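Side-chain contacts in ribosomal RNA methyltransferase, putative (Plasmodium falciparum, PDB 2PLW), which probably transfers a methyl group from bound S-adenosylmethionine to ribosomal RNA, most likely to a uridine 2'-oxygen, as a member of the RlmE family: residues I123-H126 and L127-C130; M154-G157 and S158-N162; T165-K168 and G169-Q172. One frame throughout, in Å; residues are numbered along the deposited sequence.

Contact 1 (I123-H126 and L127-C130)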
# COMPACT_ATOMS: atom_id res chain seq x y z
N ILE A 123 -22.40 6.43 -0.20
CA ILE A 123 -21.90 6.82 -1.52
C ILE A 123 -20.78 7.84 -1.42
O ILE A 123 -19.79 7.73 -2.14
CB ILE A 123 -23.02 7.32 -2.50
CG1 ILE A 123 -22.50 7.39 -3.94
CG2 ILE A 123 -23.58 8.67 -2.10
CD1 ILE A 123 -22.18 6.04 -4.56
N ASP A 124 -20.92 8.82 -0.54
CA ASP A 124 -19.86 9.82 -0.34
C ASP A 124 -18.58 9.15 0.17
O ASP A 124 -17.48 9.47 -0.26
CB ASP A 124 -20.29 10.87 0.68
CG ASP A 124 -21.02 12.04 0.05
OD1 ASP A 124 -20.62 12.51 -1.04
OD2 ASP A 124 -21.98 12.52 0.68
N ASP A 125 -18.74 8.22 1.11
CA ASP A 125 -17.60 7.51 1.68
C ASP A 125 -16.89 6.68 0.61
O ASP A 125 -15.66 6.59 0.61
CB ASP A 125 -18.04 6.61 2.85
CG ASP A 125 -18.42 7.42 4.09
OD1 ASP A 125 -17.95 8.56 4.23
OD2 ASP A 125 -19.19 6.89 4.91
N HIS A 126 -17.66 6.10 -0.30
CA HIS A 126 -17.07 5.37 -1.43
C HIS A 126 -16.29 6.32 -2.32
O HIS A 126 -15.14 6.03 -2.68
CB HIS A 126 -18.13 4.62 -2.22
CG HIS A 126 -17.61 3.99 -3.48
ND1 HIS A 126 -16.70 2.95 -3.45
CD2 HIS A 126 -17.81 4.29 -4.78
CE1 HIS A 126 -16.39 2.62 -4.69
NE2 HIS A 126 -17.05 3.41 -5.52
N LEU A 127 -16.89 7.45 -2.70
CA LEU A 127 -16.19 8.43 -3.55
C LEU A 127 -14.91 8.94 -2.88
O LEU A 127 -13.85 9.10 -3.55
CB LEU A 127 -17.09 9.62 -3.91
CG LEU A 127 -16.57 10.55 -5.01
CD1 LEU A 127 -16.48 9.75 -6.31
CD2 LEU A 127 -17.47 11.79 -5.15
N ASN A 128 -14.98 9.21 -1.58
CA ASN A 128 -13.78 9.63 -0.83
C ASN A 128 -12.72 8.55 -0.86
O ASN A 128 -11.53 8.85 -0.95
CB ASN A 128 -14.10 9.94 0.63
CG ASN A 128 -14.99 11.14 0.80
OD1 ASN A 128 -15.21 11.90 -0.15
ND2 ASN A 128 -15.50 11.34 2.02
N SER A 129 -13.16 7.30 -0.71
CA SER A 129 -12.26 6.15 -0.80
C SER A 129 -11.63 6.07 -2.17
O SER A 129 -10.44 5.72 -2.29
CB SER A 129 -13.02 4.85 -0.49
OG SER A 129 -12.20 3.69 -0.57
N CYS A 130 -12.42 6.32 -3.21
CA CYS A 130 -11.89 6.35 -4.59
C CYS A 130 -10.80 7.40 -4.71
O CYS A 130 -9.74 7.17 -5.30
CB CYS A 130 -13.03 6.65 -5.56
SG CYS A 130 -14.10 5.22 -5.76
O HOH W 1 -17.74 13.20 -0.85
O HOH W 2 -15.09 9.04 3.78

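Contact 2 (M154-G157 and S158-N162)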
# COMPACT_ATOMS: atom_id res chain seq x y z
N MET A 154 -9.82 -0.47 -0.52
CA MET A 154 -10.81 0.59 -0.72
C MET A 154 -12.18 0.10 -0.29
O MET A 154 -12.38 -1.13 -0.16
CB MET A 154 -10.87 1.03 -2.18
CG MET A 154 -11.51 0.01 -3.13
SD MET A 154 -11.77 0.67 -4.80
CE MET A 154 -12.71 2.17 -4.46
N TYR A 155 -13.09 1.04 -0.06
CA TYR A 155 -14.51 0.68 0.12
C TYR A 155 -15.09 0.26 -1.21
O TYR A 155 -15.06 1.03 -2.17
CB TYR A 155 -15.34 1.83 0.72
CG TYR A 155 -15.04 2.07 2.17
CD1 TYR A 155 -15.25 1.08 3.13
CD2 TYR A 155 -14.49 3.29 2.59
CE1 TYR A 155 -14.94 1.30 4.47
CE2 TYR A 155 -14.18 3.51 3.93
CZ TYR A 155 -14.41 2.51 4.86
OH TYR A 155 -14.11 2.73 6.18
N LEU A 156 -15.61 -0.97 -1.27
CA LEU A 156 -16.22 -1.48 -2.48
C LEU A 156 -17.44 -0.64 -2.84
O LEU A 156 -18.23 -0.23 -1.97
CB LEU A 156 -16.65 -2.94 -2.31
CG LEU A 156 -17.40 -3.63 -3.47
CD1 LEU A 156 -16.51 -3.94 -4.65
CD2 LEU A 156 -18.04 -4.93 -3.00
N GLY A 157 -17.59 -0.40 -4.13
CA GLY A 157 -18.76 0.35 -4.60
C GLY A 157 -18.75 0.61 -6.07
O GLY A 157 -18.07 -0.06 -6.84
N SER A 158 -19.54 1.60 -6.46
CA SER A 158 -19.84 1.81 -7.87
C SER A 158 -18.62 2.00 -8.77
O SER A 158 -18.66 1.64 -9.95
CB SER A 158 -20.85 2.96 -8.02
OG SER A 158 -20.27 4.21 -8.32
N GLN A 159 -17.54 2.56 -8.22
CA GLN A 159 -16.35 2.89 -8.99
C GLN A 159 -15.23 1.86 -8.90
O GLN A 159 -14.21 1.98 -9.56
CB GLN A 159 -15.76 4.23 -8.52
CG GLN A 159 -16.77 5.38 -8.62
CD GLN A 159 -17.16 5.63 -10.06
OE1 GLN A 159 -16.34 6.06 -10.86
NE2 GLN A 159 -18.40 5.34 -10.40
N THR A 160 -15.41 0.84 -8.08
CA THR A 160 -14.37 -0.15 -7.90
C THR A 160 -13.91 -0.74 -9.23
O THR A 160 -12.71 -0.82 -9.50
CB THR A 160 -14.82 -1.23 -6.89
OG1 THR A 160 -15.07 -0.60 -5.64
CG2 THR A 160 -13.74 -2.29 -6.68
N ASN A 161 -14.85 -1.14 -10.07
CA ASN A 161 -14.43 -1.77 -11.29
C ASN A 161 -13.74 -0.82 -12.27
O ASN A 161 -12.79 -1.22 -12.96
CB ASN A 161 -15.56 -2.57 -11.94
CG ASN A 161 -15.13 -3.98 -12.25
OD1 ASN A 161 -14.87 -4.33 -13.40
ND2 ASN A 161 -14.96 -4.78 -11.19
N ASN A 162 -14.16 0.44 -12.28
CA ASN A 162 -13.42 1.45 -13.02
C ASN A 162 -11.95 1.50 -12.60
O ASN A 162 -11.04 1.57 -13.44
CB ASN A 162 -14.03 2.83 -12.83
CG ASN A 162 -15.41 2.98 -13.45
OD1 ASN A 162 -15.80 2.25 -14.40
ND2 ASN A 162 -16.17 3.93 -12.92
O HOH W 3 -17.65 -1.48 -9.17

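Contact 3 (T165-K168 and G169-Q172)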
# COMPACT_ATOMS: atom_id res chain seq x y z
N THR A 165 -10.03 -1.56 -13.74
CA THR A 165 -9.70 -1.47 -15.16
C THR A 165 -8.55 -0.51 -15.39
O THR A 165 -7.64 -0.75 -16.21
CB THR A 165 -10.93 -1.08 -15.96
OG1 THR A 165 -11.86 -2.16 -15.88
CG2 THR A 165 -10.56 -0.81 -17.42
N TYR A 166 -8.55 0.58 -14.64
CA TYR A 166 -7.47 1.52 -14.74
C TYR A 166 -6.13 0.84 -14.38
O TYR A 166 -5.12 1.00 -15.07
CB TYR A 166 -7.75 2.71 -13.82
CG TYR A 166 -6.70 3.77 -13.88
CD1 TYR A 166 -6.38 4.41 -15.08
CD2 TYR A 166 -6.02 4.15 -12.72
CE1 TYR A 166 -5.39 5.41 -15.12
CE2 TYR A 166 -5.05 5.14 -12.76
CZ TYR A 166 -4.74 5.75 -13.96
OH TYR A 166 -3.77 6.73 -13.94
N LEU A 167 -6.14 0.06 -13.31
CA LEU A 167 -4.92 -0.62 -12.86
C LEU A 167 -4.44 -1.69 -13.85
O LEU A 167 -3.25 -1.89 -14.00
CB LEU A 167 -5.13 -1.22 -11.46
CG LEU A 167 -5.19 -0.14 -10.37
CD1 LEU A 167 -5.85 -0.67 -9.11
CD2 LEU A 167 -3.82 0.44 -10.02
N LYS A 168 -5.39 -2.33 -14.53
CA LYS A 168 -5.10 -3.32 -15.56
C LYS A 168 -4.36 -2.68 -16.72
O LYS A 168 -3.76 -3.37 -17.55
CB LYS A 168 -6.38 -3.97 -16.06
CG LYS A 168 -6.98 -4.97 -15.11
CD LYS A 168 -8.22 -5.60 -15.67
CE LYS A 168 -8.73 -6.69 -14.75
NZ LYS A 168 -9.90 -7.37 -15.39
N GLY A 169 -4.39 -1.36 -16.78
CA GLY A 169 -3.60 -0.64 -17.76
C GLY A 169 -2.14 -0.49 -17.40
O GLY A 169 -1.35 -0.03 -18.21
N MET A 170 -1.75 -0.88 -16.18
CA MET A 170 -0.35 -0.77 -15.83
C MET A 170 0.28 -2.02 -15.21
O MET A 170 1.49 -2.06 -15.01
CB MET A 170 -0.07 0.50 -15.04
CG MET A 170 -0.72 0.62 -13.71
SD MET A 170 -0.70 2.38 -13.22
CE MET A 170 -2.43 2.77 -13.28
N PHE A 171 -0.56 -3.01 -14.89
CA PHE A 171 -0.11 -4.28 -14.34
C PHE A 171 -0.53 -5.44 -15.24
O PHE A 171 -1.60 -5.40 -15.87
CB PHE A 171 -0.71 -4.53 -12.96
CG PHE A 171 -0.16 -3.64 -11.90
CD1 PHE A 171 0.92 -4.04 -11.12
CD2 PHE A 171 -0.72 -2.37 -11.68
CE1 PHE A 171 1.43 -3.22 -10.14
CE2 PHE A 171 -0.22 -1.52 -10.70
CZ PHE A 171 0.87 -1.94 -9.91
N GLN A 172 0.26 -6.50 -15.23
CA GLN A 172 -0.13 -7.67 -15.99
C GLN A 172 -1.48 -8.20 -15.54
O GLN A 172 -2.32 -8.52 -16.39
CB GLN A 172 0.92 -8.75 -15.88
CG GLN A 172 0.58 -9.95 -16.77
CD GLN A 172 1.42 -11.12 -16.40
OE1 GLN A 172 2.40 -10.98 -15.68
NE2 GLN A 172 1.03 -12.33 -16.85

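Contact 1 (I123-H126 and L127-C130)
His126 and Cys130 meet one turn apart on helix 122-143, a helix of the Rossmann-like class I methyltransferase fold, and show how an i to i+4 pair can shape the surroundings of a buried imidazole. The histidine CB sits beside the following amide, 3.1 Å from Leu127 N, as the backbone linkage dictates. CG stands anti to the backbone N (chi1 173°), which carries the ring off the helix toward the end of strand 148-155. Further out, Cys130 SG lies over one face of the imidazole, 3.8 Å from the ring centroid and displaced toward the rim, so that the nearest ring atom is NE2, at 3.5 Å from SG. Both ring nitrogens have backbone partners, at the end of strand 148-155 and in the loop that follows. ND1 bonds to the carbonyl of Tyr155 and NE2 to the amide of Gln159, a pattern consistent with a neutral ring protonated on ND1, and the two bonds should fix its rotation. Ser129, also buried, turns OG to the Tyr155 amide, so His126 and Ser129 together bind both the backbone O and N of Tyr155.

Another part of the contact is organised through two waters around the amide of Asn128. One donates both to Asn128 OD1 and to Asp124 OD1; the other carboxylate oxygen, OD2, is hydrogen-bonded to Asn121 ND2. The second accepts from Asn128 ND2 and donates to Asp125 OD1, which is also bonded to the Ile119 amide. In the helical ladder beneath, Cys130 N reaches His126 O at 2.8 Å, in the carbonyl plane.

Contact 2 (M154-G157 and S158-N162)
Thr160 folds its hydroxyl back onto the chain that precedes it, and Gly157 N donates to Thr160 OG1 at 2.9 Å. The return bond, from Thr160 N to Gly157 O at 3.1 Å, closes a type I beta turn; its donor sits well above the carbonyl plane, 53° out. Two bonds thus tie the same pair of residues, one through the side chain and one through the backbone. OG1 lies beside the backbone N of Thr160 (chi1 -61°), which brings it round to the glycine amide and leaves the methyl group to the apolar partners. Leu156 CD1 touches Thr160 CG2 at 3.8 Å, the two side chains crossing at about a right angle. Met154 brings SD to 3.6 Å from Thr160 OG1, and a bend beyond the sulfur (chi3 -54°) leaves CE near the same oxygen.

Farther out, a water donates to Gly157 O and accepts from Asn161 N, joining the turn to the first part of the helix. Two side-chain bonds join the neighbouring residues: Gln159 NE2 donates almost straight to Ser158 OG, and Asn162 ND2 donates to Gln159 OE1 from above the carbonyl plane of the Gln159 amide. Ile189 of strand 188-196 packs against both Met154 and Thr160. This is a strand-to-helix connection of the Rossmann-like methyltransferase fold, leaving strand 148-155 just beyond Lys153, the predicted proton acceptor, and entering helix 160-168.

Contact 3 (T165-K168 and G169-Q172)
Tyr166 offers one face of its ring to the terminal methyl of Met170, a CH-pi contact in which CE lies 3.9 Å from the ring centroid and 24° off the ring normal. The methyl is displaced toward the rim, and its nearest ring atom is Tyr166 CE2 at 3.6 Å. Met170 reaches this place by curling back: CG is placed close to both the backbone N and C (chi1 64°), and a bend about the last torsion turns CE toward the helix.

The second pair is oriented quite differently. Leu167 and Phe171 run alongside each other in the same direction, with Leu167 CD2 4.2 Å from Phe171 CE2. The aromatic ring presents its edge to Leu167 O, which lies in the ring plane 3.5 Å from Phe171 CD2. That oxygen also holds the turn together. It accepts from two successive amides: Met170 N, at 2.8 Å, comes from above the carbonyl plane, whereas Phe171 N, at 3.0 Å, approaches nearly along the C=O axis. One step earlier, Gly169 N bonds to Tyr166 O, with a weak further bond to Thr165 O. Bonds spanning three residues, from Gly169 to Tyr166 and Met170 to Leu167, thus join a last four-residue bond, Phe171 to Leu167, as the chain leaves the helix.

These side chains line the turn from helix 160-168 into edge strand 171-176. Leu167 packs on Leu191 and Cys193 of strand 188-196, and both it and Phe171 touch Tyr150 of strand 148-155. Helix 122-143 also contributes, with Thr137 against Leu167, Met140 against Phe171 and Glu141 beside Met170, while Phe196 meets the Phe171 ring edge-to-face.

The three contacts follow one another along the chain. Contact 1 lies near the start of helix 122-143, contact 2 where strand 148-155 passes into helix 160-168, and contact 3 where that helix runs out toward strand 171-176. Contacts 1 and 2 have centres 9 Å apart and touch directly. Contact 3, centred 15 Å from contact 2 and 21 Å from contact 1, shares helix 160-168 with contact 2 but does not reach contact 1. Contacts 2 and 3 thus bracket one helix beside the seven-stranded sheet, whose 3-2-1-4-5-7-6 order marks a class I methyltransferase, while contacts 1 and 2 lie nearer the predicted catalytic Lys153.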